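Local coordinates for protein MDM10 isoform 1 (Saccharomyces cerevisiae, PDB 7BTX) that serves in the tether joining endoplasmic reticulum to mitochondria, with a part in mitochondrial shape and possibly phospholipid exchange, and acts in late assembly of the TOM complex, at residues 26-31 / 249-254; 253-258 / 264-269; 283-286 / 290-293; 416-421 / 427-432. All blocks are in the same frame, centred on the assembly; numbering follows the deposited sequence.

Interaction 1. Residues 26-31 / 249-254; sequences DITATS and STTLRY
Thr251 is the first residue of strand 249-254 to meet the 26-31 segment, and it does so with carbon: its CB lies 3.7 Å from Ile27 CD1. The two side chains run past each other in opposite directions, while the Thr251 methyl CG2 also comes within 4.4 Å of the Thr28 methyl CG2. Thr251 suits this place because its hydroxyl can turn elsewhere, to Tyr24 OH, and leave the methyl for the isoleucine. Two residues further on, the aliphatic stem of Arg253 takes over, its CD 3.6 Å from Ile27 CG1. The stem bends at chi3 (-68°), and Ile27 O lies at the edge of the guanidinium, near its plane. For its part, Ile27 holds CG1 anti to the backbone N (chi1 177°) and CD1 extends onward, which carries the branch between Thr251 and Arg253. An alanine in place of Ile27 would take away CG1 and CD1, and is likely to leave the Thr251 methyl and the Arg253 stem without the apolar partner they share. The N-terminal segment thus rests against the barrel strand through van der Waals contact of aliphatic groups, which depends on matching shape more than on bond direction.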
loop_
_atom_site.group_PDB
_atom_site.type_symbol
_atom_site.label_atom_id
_atom_site.label_comp_id
_atom_site.label_asym_id
_atom_site.label_seq_id
_atom_site.Cartn_x
_atom_site.Cartn_y
_atom_site.Cartn_z
ATOM N N ASP D 26 -5.753 37.814 -10.909
ATOM C CA ASP D 26 -5.418 38.412 -9.628
ATOM C C ASP D 26 -6.384 39.535 -9.301
ATOM O O ASP D 26 -6.058 40.434 -8.520
ATOM C CB ASP D 26 -3.986 38.938 -9.621
ATOM C CG ASP D 26 -2.958 37.834 -9.723
ATOM O OD1 ASP D 26 -2.333 37.702 -10.795
ATOM O OD2 ASP D 26 -2.765 37.103 -8.731
ATOM N N ILE D 27 -7.570 39.507 -9.903
ATOM C CA ILE D 27 -8.579 40.529 -9.665
ATOM C C ILE D 27 -9.339 40.161 -8.396
ATOM O O ILE D 27 -9.609 41.019 -7.552
ATOM C CB ILE D 27 -9.486 40.711 -10.904
ATOM C CG1 ILE D 27 -10.591 41.726 -10.647
ATOM C CG2 ILE D 27 -10.020 39.382 -11.448
ATOM C CD1 ILE D 27 -11.063 42.405 -11.896
ATOM N N THR D 28 -9.663 38.881 -8.237
ATOM C CA THR D 28 -10.069 38.331 -6.950
ATOM C C THR D 28 -8.881 37.548 -6.428
ATOM O O THR D 28 -8.813 36.331 -6.589
ATOM C CB THR D 28 -11.284 37.423 -7.091
ATOM O OG1 THR D 28 -11.020 36.430 -8.090
ATOM C CG2 THR D 28 -12.503 38.218 -7.501
ATOM N N ALA D 29 -7.925 38.235 -5.817
ATOM C CA ALA D 29 -6.764 37.536 -5.290
ATOM C C ALA D 29 -6.785 37.622 -3.778
ATOM O O ALA D 29 -6.391 36.680 -3.084
ATOM C CB ALA D 29 -5.470 38.120 -5.848
ATOM N N THR D 30 -7.253 38.758 -3.265
ATOM C CA THR D 30 -7.385 38.922 -1.829
ATOM C C THR D 30 -8.574 38.132 -1.295
ATOM O O THR D 30 -8.574 37.735 -0.128
ATOM C CB THR D 30 -7.506 40.411 -1.510
ATOM O OG1 THR D 30 -6.529 41.126 -2.269
ATOM C CG2 THR D 30 -7.193 40.670 -0.057
ATOM N N SER D 31 -9.565 37.859 -2.137
ATOM C CA SER D 31 -10.679 36.992 -1.783
ATOM C C SER D 31 -10.368 35.513 -1.954
ATOM O O SER D 31 -11.238 34.684 -1.682
ATOM C CB SER D 31 -11.901 37.336 -2.631
ATOM O OG SER D 31 -12.807 36.251 -2.677
ATOM N N SER D 249 -17.276 35.884 -17.947
ATOM C CA SER D 249 -17.243 36.471 -16.615
ATOM C C SER D 249 -17.140 37.975 -16.796
ATOM O O SER D 249 -16.908 38.470 -17.902
ATOM C CB SER D 249 -16.085 35.939 -15.775
ATOM O OG SER D 249 -16.060 36.560 -14.508
ATOM N N THR D 250 -17.334 38.702 -15.699
ATOM C CA THR D 250 -17.198 40.152 -15.665
ATOM C C THR D 250 -16.956 40.565 -14.224
ATOM O O THR D 250 -17.744 40.218 -13.345
ATOM C CB THR D 250 -18.448 40.854 -16.207
ATOM O OG1 THR D 250 -18.655 40.511 -17.582
ATOM C CG2 THR D 250 -18.300 42.356 -16.098
ATOM N N THR D 251 -15.880 41.287 -13.958
ATOM C CA THR D 251 -15.520 41.619 -12.594
ATOM C C THR D 251 -15.224 43.116 -12.506
ATOM O O THR D 251 -14.825 43.745 -13.483
ATOM C CB THR D 251 -14.351 40.733 -12.163
ATOM O OG1 THR D 251 -14.573 39.396 -12.624
ATOM C CG2 THR D 251 -14.227 40.680 -10.661
ATOM N N LEU D 252 -15.450 43.703 -11.333
ATOM C CA LEU D 252 -15.467 45.154 -11.185
ATOM C C LEU D 252 -14.733 45.623 -9.929
ATOM O O LEU D 252 -15.339 46.294 -9.090
ATOM C CB LEU D 252 -16.919 45.645 -11.195
ATOM C CG LEU D 252 -17.290 47.098 -11.512
ATOM C CD1 LEU D 252 -16.479 47.620 -12.661
ATOM C CD2 LEU D 252 -18.769 47.203 -11.811
ATOM N N ARG D 253 -13.475 45.224 -9.738
ATOM C CA ARG D 253 -12.758 45.594 -8.521
ATOM C C ARG D 253 -12.538 47.103 -8.441
ATOM O O ARG D 253 -12.572 47.817 -9.441
ATOM C CB ARG D 253 -11.409 44.884 -8.419
ATOM C CG ARG D 253 -10.368 45.368 -9.392
ATOM C CD ARG D 253 -9.033 44.675 -9.192
ATOM N NE ARG D 253 -8.398 45.042 -7.934
ATOM C CZ ARG D 253 -7.622 46.109 -7.777
ATOM N NH1 ARG D 253 -7.386 46.914 -8.803
ATOM N NH2 ARG D 253 -7.082 46.369 -6.597
ATOM N N TYR D 254 -12.341 47.589 -7.216
ATOM C CA TYR D 254 -12.281 49.026 -6.949
ATOM C C TYR D 254 -11.410 49.253 -5.718
ATOM O O TYR D 254 -11.881 49.140 -4.586
ATOM C CB TYR D 254 -13.685 49.586 -6.758
ATOM C CG TYR D 254 -13.749 51.009 -6.259
ATOM C CD1 TYR D 254 -13.186 52.048 -6.983
ATOM C CD2 TYR D 254 -14.403 51.315 -5.074
ATOM C CE1 TYR D 254 -13.256 53.353 -6.530
ATOM C CE2 TYR D 254 -14.482 52.614 -4.617
ATOM C CZ TYR D 254 -13.904 53.628 -5.348
ATOM O OH TYR D 254 -13.979 54.922 -4.893
#

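Interaction 2. Residues 253-258 / 264-269; sequences RYYTHS and PLTLTL
Thr256 N donates to Leu265 O over 3.1 Å, with the donor tilted 28° from the carbonyl plane. The return bond, from Leu265 N to Thr256 O, is weak at 3.4 Å. Leu265 O receives a second, softer contact from the CA of Tyr255, a C-H...O approach. Two residues along, at the next hydrogen-bonded pair, Leu267 N reaches Tyr254 O in another weak bond, and the same carbonyl takes a weak bond from the Thr256 hydroxyl. The strands run antiparallel, their short axes 152° apart, as the two arms of a beta hairpin in the wall of the mitochondrial outer-membrane barrel. Tyr255 and Thr266 are a non-hydrogen-bonded pair, so their backbone groups turn outward; Tyr255 is bonded to Ser230 on the adjoining strand. Pro264, lacking an N-H, contributes hydrocarbon instead. Its CB sits over one face of the His257 ring in a CH-pi contact, 4.2 Å from the centroid. The Tyr255 ring swings away from its backbone N (chi1 -164°) and extends alongside the proline, bringing CZ within 3.5 Å of Pro264 CB. Ser258 bonds its hydroxyl to the carbonyl of His257, from above the carbonyl plane, and its OG lies beside Leu265 CD1. Arg253 brings its CB to 4.0 Å from Thr268 OG1, and its CA makes a C-H...O contact with Leu267 O, while the backbone of Thr268 is bonded to Thr281 on the following strand.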
loop_
_atom_site.group_PDB
_atom_site.type_symbol
_atom_site.label_atom_id
_atom_site.label_comp_id
_atom_site.label_asym_id
_atom_site.label_seq_id
_atom_site.Cartn_x
_atom_site.Cartn_y
_atom_site.Cartn_z
ATOM N N ARG D 253 -13.475 45.224 -9.738
ATOM C CA ARG D 253 -12.758 45.594 -8.521
ATOM C C ARG D 253 -12.538 47.103 -8.441
ATOM O O ARG D 253 -12.572 47.817 -9.441
ATOM C CB ARG D 253 -11.409 44.884 -8.419
ATOM C CG ARG D 253 -10.368 45.368 -9.392
ATOM C CD ARG D 253 -9.033 44.675 -9.192
ATOM N NE ARG D 253 -8.398 45.042 -7.934
ATOM C CZ ARG D 253 -7.622 46.109 -7.777
ATOM N NH1 ARG D 253 -7.386 46.914 -8.803
ATOM N NH2 ARG D 253 -7.082 46.369 -6.597
ATOM N N TYR D 254 -12.341 47.589 -7.216
ATOM C CA TYR D 254 -12.281 49.026 -6.949
ATOM C C TYR D 254 -11.410 49.253 -5.718
ATOM O O TYR D 254 -11.881 49.140 -4.586
ATOM C CB TYR D 254 -13.685 49.586 -6.758
ATOM C CG TYR D 254 -13.749 51.009 -6.259
ATOM C CD1 TYR D 254 -13.186 52.048 -6.983
ATOM C CD2 TYR D 254 -14.403 51.315 -5.074
ATOM C CE1 TYR D 254 -13.256 53.353 -6.530
ATOM C CE2 TYR D 254 -14.482 52.614 -4.617
ATOM C CZ TYR D 254 -13.904 53.628 -5.348
ATOM O OH TYR D 254 -13.979 54.922 -4.893
ATOM N N TYR D 255 -10.147 49.594 -5.948
ATOM C CA TYR D 255 -9.171 49.792 -4.885
ATOM C C TYR D 255 -9.296 51.217 -4.360
ATOM O O TYR D 255 -9.403 52.159 -5.149
ATOM C CB TYR D 255 -7.769 49.521 -5.423
ATOM C CG TYR D 255 -6.696 49.326 -4.384
ATOM C CD1 TYR D 255 -5.903 50.386 -3.969
ATOM C CD2 TYR D 255 -6.455 48.074 -3.840
ATOM C CE1 TYR D 255 -4.909 50.205 -3.028
ATOM C CE2 TYR D 255 -5.466 47.883 -2.897
ATOM C CZ TYR D 255 -4.696 48.951 -2.498
ATOM O OH TYR D 255 -3.708 48.773 -1.560
ATOM N N THR D 256 -9.299 51.378 -3.038
ATOM C CA THR D 256 -9.569 52.682 -2.441
ATOM C C THR D 256 -8.557 52.873 -1.307
ATOM O O THR D 256 -7.641 52.060 -1.170
ATOM C CB THR D 256 -11.030 52.732 -1.953
ATOM O OG1 THR D 256 -11.863 52.080 -2.914
ATOM C CG2 THR D 256 -11.573 54.166 -1.896
ATOM N N HIS D 257 -8.677 53.943 -0.518
ATOM C CA HIS D 257 -7.971 54.116 0.744
ATOM C C HIS D 257 -8.898 54.811 1.733
ATOM O O HIS D 257 -9.947 55.346 1.361
ATOM C CB HIS D 257 -6.672 54.911 0.577
ATOM C CG HIS D 257 -5.533 54.110 0.033
ATOM N ND1 HIS D 257 -5.319 53.934 -1.316
ATOM C CD2 HIS D 257 -4.529 53.455 0.662
ATOM C CE1 HIS D 257 -4.238 53.196 -1.495
ATOM N NE2 HIS D 257 -3.742 52.889 -0.311
ATOM N N SER D 258 -8.503 54.803 3.003
ATOM C CA SER D 258 -9.275 55.452 4.053
ATOM C C SER D 258 -8.355 55.781 5.218
ATOM O O SER D 258 -7.186 55.389 5.237
ATOM C CB SER D 258 -10.445 54.583 4.527
ATOM O OG SER D 258 -11.512 54.631 3.595
ATOM N N PRO D 264 -6.311 50.208 2.903
ATOM C CA PRO D 264 -7.069 50.318 1.655
ATOM C C PRO D 264 -8.390 49.575 1.741
ATOM O O PRO D 264 -8.740 49.036 2.794
ATOM C CB PRO D 264 -6.133 49.684 0.624
ATOM C CG PRO D 264 -5.321 48.732 1.410
ATOM C CD PRO D 264 -5.102 49.389 2.736
ATOM N N LEU D 265 -9.141 49.554 0.644
ATOM C CA LEU D 265 -10.370 48.779 0.552
ATOM C C LEU D 265 -10.428 48.142 -0.825
ATOM O O LEU D 265 -9.801 48.640 -1.760
ATOM C CB LEU D 265 -11.601 49.657 0.779
ATOM C CG LEU D 265 -11.949 50.152 2.182
ATOM C CD1 LEU D 265 -11.255 51.462 2.498
ATOM C CD2 LEU D 265 -13.444 50.324 2.301
ATOM N N THR D 266 -11.158 47.042 -0.971
ATOM C CA THR D 266 -11.286 46.419 -2.280
ATOM C C THR D 266 -12.678 45.832 -2.452
ATOM O O THR D 266 -12.942 44.708 -2.021
ATOM C CB THR D 266 -10.228 45.329 -2.482
ATOM O OG1 THR D 266 -8.925 45.850 -2.200
ATOM C CG2 THR D 266 -10.243 44.824 -3.912
ATOM N N LEU D 267 -13.578 46.587 -3.066
ATOM C CA LEU D 267 -14.899 46.066 -3.368
ATOM C C LEU D 267 -14.894 45.452 -4.759
ATOM O O LEU D 267 -14.389 46.041 -5.710
ATOM C CB LEU D 267 -15.949 47.173 -3.280
ATOM C CG LEU D 267 -16.397 47.647 -1.896
ATOM C CD1 LEU D 267 -15.470 48.706 -1.319
ATOM C CD2 LEU D 267 -17.821 48.160 -1.952
ATOM N N THR D 268 -15.463 44.248 -4.880
ATOM C CA THR D 268 -15.274 43.435 -6.075
ATOM C C THR D 268 -16.590 42.780 -6.506
ATOM O O THR D 268 -16.953 41.696 -6.074
ATOM C CB THR D 268 -14.195 42.377 -5.841
ATOM O OG1 THR D 268 -13.038 42.993 -5.265
ATOM C CG2 THR D 268 -13.800 41.727 -7.138
ATOM N N LEU D 269 -17.310 43.442 -7.407
ATOM C CA LEU D 269 -18.528 42.882 -7.982
ATOM C C LEU D 269 -18.201 41.926 -9.118
ATOM O O LEU D 269 -17.717 42.358 -10.165
ATOM C CB LEU D 269 -19.444 43.989 -8.510
ATOM C CG LEU D 269 -20.462 44.718 -7.632
ATOM C CD1 LEU D 269 -21.494 43.738 -7.099
ATOM C CD2 LEU D 269 -19.812 45.513 -6.505
#

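Interaction 3. Residues 283-286 / 290-293; sequences SAKT and STFC
From Ser283 to Thr286 and from Ser290 to Cys293 the chain runs in nearly opposite directions, 154° apart end to end, and the Ala284-Phe292 pair joins the two through two weak backbone bonds. Ala284 N approaches Phe292 O at 3.1 Å but with a strongly bent N-H...O angle of 121°, and Phe292 N returns to Ala284 O over 3.4 Å. Among the side chains, the Thr291 methyl CG2 lies 3.3 Å from Ala284 O and also meets Lys285 CG. Lys285 runs extended through chi3 and then folds at chi4 (-67°), which brings NZ back to the turn. A long flexible amine is well suited to this place, where NZ bonds the carbonyl of Gly287 and, weakly, that of Thr288. Nearer the turn, Thr286 offers its methyl CG2 to Phe292 CB at 4.2 Å, and its hydroxyl faces Ser290 OG. Small residues close the other end, where Ser283 CB and Cys293 SG stand 4.5 Å apart and the cysteine packs on Leu34 and Leu35 of the N-terminal region. Strands 280-284 and 292-297 with their short connection make a beta hairpin, the repeating antiparallel unit from which membrane beta-barrels are built.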
loop_
_atom_site.group_PDB
_atom_site.type_symbol
_atom_site.label_atom_id
_atom_site.label_comp_id
_atom_site.label_asym_id
_atom_site.label_seq_id
_atom_site.Cartn_x
_atom_site.Cartn_y
_atom_site.Cartn_z
ATOM N N SER D 283 -13.200 43.796 1.167
ATOM C CA SER D 283 -11.871 43.396 1.624
ATOM C C SER D 283 -11.144 44.592 2.213
ATOM O O SER D 283 -10.556 45.383 1.474
ATOM C CB SER D 283 -11.063 42.793 0.483
ATOM O OG SER D 283 -9.749 42.516 0.916
ATOM N N ALA D 284 -11.153 44.711 3.529
ATOM C CA ALA D 284 -10.513 45.829 4.192
ATOM C C ALA D 284 -9.128 45.425 4.682
ATOM O O ALA D 284 -8.644 44.327 4.408
ATOM C CB ALA D 284 -11.390 46.333 5.334
ATOM N N LYS D 285 -8.471 46.333 5.393
ATOM C CA LYS D 285 -7.155 46.074 5.965
ATOM C C LYS D 285 -7.108 46.611 7.392
ATOM O O LYS D 285 -6.228 47.392 7.756
ATOM C CB LYS D 285 -6.045 46.671 5.103
ATOM C CG LYS D 285 -4.735 45.909 5.213
ATOM C CD LYS D 285 -3.543 46.757 4.824
ATOM C CE LYS D 285 -2.255 46.172 5.375
ATOM N NZ LYS D 285 -2.219 46.234 6.860
ATOM N N THR D 286 -8.066 46.194 8.222
ATOM C CA THR D 286 -8.353 46.841 9.500
ATOM C C THR D 286 -7.254 46.637 10.533
ATOM O O THR D 286 -7.428 45.891 11.501
ATOM C CB THR D 286 -9.661 46.308 10.079
ATOM O OG1 THR D 286 -9.427 45.019 10.655
ATOM C CG2 THR D 286 -10.698 46.164 8.991
ATOM N N SER D 290 -3.344 43.155 10.725
ATOM C CA SER D 290 -4.568 42.396 10.506
ATOM C C SER D 290 -5.241 42.820 9.208
ATOM O O SER D 290 -5.089 43.954 8.753
ATOM C CB SER D 290 -5.522 42.598 11.680
ATOM O OG SER D 290 -6.747 41.930 11.456
ATOM N N THR D 291 -5.981 41.894 8.602
ATOM C CA THR D 291 -6.696 42.091 7.352
ATOM C C THR D 291 -8.101 41.493 7.533
ATOM O O THR D 291 -8.363 40.850 8.563
ATOM C CB THR D 291 -5.870 41.469 6.221
ATOM O OG1 THR D 291 -4.496 41.819 6.398
ATOM C CG2 THR D 291 -6.257 42.020 4.852
ATOM N N PHE D 292 -8.997 41.712 6.570
ATOM C CA PHE D 292 -10.374 41.241 6.674
ATOM C C PHE D 292 -10.999 41.088 5.290
ATOM O O PHE D 292 -10.639 41.824 4.369
ATOM C CB PHE D 292 -11.187 42.203 7.537
ATOM C CG PHE D 292 -12.637 41.848 7.643
ATOM C CD1 PHE D 292 -13.034 40.716 8.327
ATOM C CD2 PHE D 292 -13.603 42.645 7.053
ATOM C CE1 PHE D 292 -14.369 40.386 8.424
ATOM C CE2 PHE D 292 -14.941 42.320 7.145
ATOM C CZ PHE D 292 -15.322 41.191 7.832
ATOM N N CYS D 293 -11.923 40.139 5.121
ATOM C CA CYS D 293 -12.568 39.912 3.824
ATOM C C CYS D 293 -13.943 39.297 4.072
ATOM O O CYS D 293 -14.052 38.209 4.635
ATOM C CB CYS D 293 -11.731 39.014 2.931
ATOM S SG CYS D 293 -12.465 38.646 1.330
#

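Interaction 4. Residues 416-421 / 427-432; sequences WKLSTS and LKLLWE
Trp416 and Trp431 dominate one face of this antiparallel beta hairpin, part of the barrel wall, in which strands 413-420 and 426-434 run side by side. CD1 of Trp431 points over the middle of the Trp416 ring system, 3.4 Å from Trp416 CE2. The planes are inclined at 49°, an oblique meeting. Different first torsions bring it about: the Trp431 ring is anti to its backbone N (chi1 177°), whereas that of Trp416 stands beside the N (chi1 -59°) and leans toward its neighbour. Along the same face, Leu418 and Leu427 run alongside each other, their CD2 and CD1 methyls 4.2 Å apart, while Leu427 CD1 also reaches Thr420 OG1. These broad apolar groups fit a face that is probably turned to lipid.

The opposite face carries Lys417, Ser419, Lys428 and Leu430. Lys428 drapes over the Ser419 hydroxyl, its CD 3.4 Å from OG, and its amine is bonded to the carbonyls of Leu35 and Phe37, with a cation-pi contact to the Phe37 ring. Without the Lys428 amine, as with an alanine here, the two carbonyls would probably lose this donor and the Phe37 ring its cation. Lys417 lies alongside Leu430, CD to CD2 4.1 Å, and its amine bonds the Thr33 carbonyl and pairs with Glu312 in a salt bridge. In the backbone, Lys417 N donates to Leu430 O at 2.8 Å, in the carbonyl plane.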
loop_
_atom_site.group_PDB
_atom_site.type_symbol
_atom_site.label_atom_id
_atom_site.label_comp_id
_atom_site.label_asym_id
_atom_site.label_seq_id
_atom_site.Cartn_x
_atom_site.Cartn_y
_atom_site.Cartn_z
ATOM N N TRP D 416 -1.878 33.871 11.495
ATOM C CA TRP D 416 -3.106 33.194 11.883
ATOM C C TRP D 416 -4.184 33.509 10.862
ATOM O O TRP D 416 -4.324 34.651 10.442
ATOM C CB TRP D 416 -3.570 33.646 13.264
ATOM C CG TRP D 416 -2.586 33.400 14.336
ATOM C CD1 TRP D 416 -1.508 34.169 14.653
ATOM C CD2 TRP D 416 -2.584 32.304 15.248
ATOM N NE1 TRP D 416 -0.828 33.615 15.706
ATOM C CE2 TRP D 416 -1.469 32.469 16.091
ATOM C CE3 TRP D 416 -3.413 31.197 15.431
ATOM C CZ2 TRP D 416 -1.165 31.570 17.104
ATOM C CZ3 TRP D 416 -3.109 30.305 16.435
ATOM C CH2 TRP D 416 -1.995 30.495 17.261
ATOM N N LYS D 417 -4.945 32.496 10.454
ATOM C CA LYS D 417 -5.879 32.682 9.341
ATOM C C LYS D 417 -7.194 31.974 9.670
ATOM O O LYS D 417 -7.256 30.747 9.697
ATOM C CB LYS D 417 -5.294 32.163 8.038
ATOM C CG LYS D 417 -4.231 33.035 7.412
ATOM C CD LYS D 417 -3.456 32.279 6.358
ATOM C CE LYS D 417 -4.239 32.189 5.067
ATOM N NZ LYS D 417 -4.257 33.487 4.344
ATOM N N LEU D 418 -8.244 32.759 9.885
ATOM C CA LEU D 418 -9.580 32.206 10.042
ATOM C C LEU D 418 -10.382 32.384 8.755
ATOM O O LEU D 418 -10.125 33.290 7.964
ATOM C CB LEU D 418 -10.313 32.873 11.202
ATOM C CG LEU D 418 -10.025 32.467 12.647
ATOM C CD1 LEU D 418 -8.726 33.059 13.178
ATOM C CD2 LEU D 418 -11.190 32.862 13.528
ATOM N N SER D 419 -11.362 31.505 8.542
ATOM C CA SER D 419 -12.298 31.685 7.435
ATOM C C SER D 419 -13.627 30.987 7.683
ATOM O O SER D 419 -13.743 29.774 7.499
ATOM C CB SER D 419 -11.719 31.177 6.116
ATOM O OG SER D 419 -11.666 29.769 6.086
ATOM N N THR D 420 -14.644 31.755 8.056
ATOM C CA THR D 420 -15.946 31.189 8.374
ATOM C C THR D 420 -16.830 31.144 7.135
ATOM O O THR D 420 -16.945 32.129 6.411
ATOM C CB THR D 420 -16.621 32.034 9.452
ATOM O OG1 THR D 420 -15.737 32.177 10.568
ATOM C CG2 THR D 420 -17.908 31.380 9.921
ATOM N N SER D 421 -17.455 29.997 6.886
ATOM C CA SER D 421 -18.505 29.922 5.878
ATOM C C SER D 421 -19.855 29.790 6.572
ATOM O O SER D 421 -19.903 29.515 7.774
ATOM C CB SER D 421 -18.272 28.749 4.930
ATOM O OG SER D 421 -19.314 28.650 3.981
ATOM N N LEU D 427 -15.534 26.413 9.939
ATOM C CA LEU D 427 -14.624 27.407 10.497
ATOM C C LEU D 427 -13.218 26.838 10.347
ATOM O O LEU D 427 -12.811 25.974 11.127
ATOM C CB LEU D 427 -14.958 27.716 11.949
ATOM C CG LEU D 427 -13.973 28.571 12.749
ATOM C CD1 LEU D 427 -13.797 29.924 12.114
ATOM C CD2 LEU D 427 -14.432 28.722 14.179
ATOM N N LYS D 428 -12.499 27.297 9.332
ATOM C CA LYS D 428 -11.126 26.870 9.136
ATOM C C LYS D 428 -10.189 27.775 9.914
ATOM O O LYS D 428 -10.316 28.997 9.879
ATOM C CB LYS D 428 -10.763 26.895 7.655
ATOM C CG LYS D 428 -11.543 25.919 6.817
ATOM C CD LYS D 428 -11.824 26.475 5.443
ATOM C CE LYS D 428 -10.552 26.660 4.651
ATOM N NZ LYS D 428 -10.833 27.187 3.292
ATOM N N LEU D 429 -9.253 27.170 10.628
ATOM C CA LEU D 429 -8.186 27.897 11.291
ATOM C C LEU D 429 -6.858 27.396 10.755
ATOM O O LEU D 429 -6.730 26.229 10.388
ATOM C CB LEU D 429 -8.227 27.717 12.808
ATOM C CG LEU D 429 -9.472 28.174 13.561
ATOM C CD1 LEU D 429 -10.384 27.003 13.857
ATOM C CD2 LEU D 429 -9.063 28.865 14.841
ATOM N N LEU D 430 -5.869 28.279 10.710
ATOM C CA LEU D 430 -4.570 27.907 10.175
ATOM C C LEU D 430 -3.507 28.799 10.780
ATOM O O LEU D 430 -3.626 30.023 10.730
ATOM C CB LEU D 430 -4.540 28.027 8.650
ATOM C CG LEU D 430 -3.265 27.558 7.947
ATOM C CD1 LEU D 430 -3.202 26.053 7.883
ATOM C CD2 LEU D 430 -3.178 28.144 6.565
ATOM N N TRP D 431 -2.478 28.189 11.347
ATOM C CA TRP D 431 -1.298 28.905 11.795
ATOM C C TRP D 431 -0.132 28.532 10.895
ATOM O O TRP D 431 -0.025 27.388 10.454
ATOM C CB TRP D 431 -0.973 28.581 13.252
ATOM C CG TRP D 431 0.265 29.236 13.730
ATOM C CD1 TRP D 431 0.431 30.548 14.016
ATOM C CD2 TRP D 431 1.527 28.610 13.964
ATOM N NE1 TRP D 431 1.717 30.788 14.421
ATOM C CE2 TRP D 431 2.412 29.609 14.397
ATOM C CE3 TRP D 431 1.995 27.300 13.850
ATOM C CZ2 TRP D 431 3.735 29.342 14.716
ATOM C CZ3 TRP D 431 3.305 27.039 14.165
ATOM C CH2 TRP D 431 4.162 28.053 14.593
ATOM N N GLU D 432 0.722 29.506 10.592
ATOM C CA GLU D 432 1.932 29.266 9.820
ATOM C C GLU D 432 3.085 30.005 10.468
ATOM O O GLU D 432 2.999 31.213 10.692
ATOM C CB GLU D 432 1.783 29.723 8.371
ATOM C CG GLU D 432 0.955 28.801 7.515
ATOM C CD GLU D 432 1.477 28.713 6.101
ATOM O OE1 GLU D 432 2.507 29.353 5.812
ATOM O OE2 GLU D 432 0.865 27.998 5.282
#

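Interactions 1 and 2 share Arg253 and Tyr254 on strand 245-258, and their centres lie 10 Å apart. They touch where Thr28 CG2 meets Thr268 CG2 at 3.8 Å, so the N-terminal segment rests on both arms of the hairpin. Interaction 3 continues the same sheet, 11 Å from interaction 2 between centres, with Pro264 CD packed 3.7 Å from Lys285 CD. It also borders interaction 1, through Thr30 and Ser283. Interaction 4 lies further round the barrel wall, its nearest atoms about 7 Å from interaction 3; Glu312 spans the gap, bonded through its backbone to Thr291 and by a salt bridge to Lys417. Residues 27-37 touch each contact: Ile27 and Thr28 interactions 1 and 2, Leu34 and Leu35 interaction 3, Thr33 and Phe37 interaction 4.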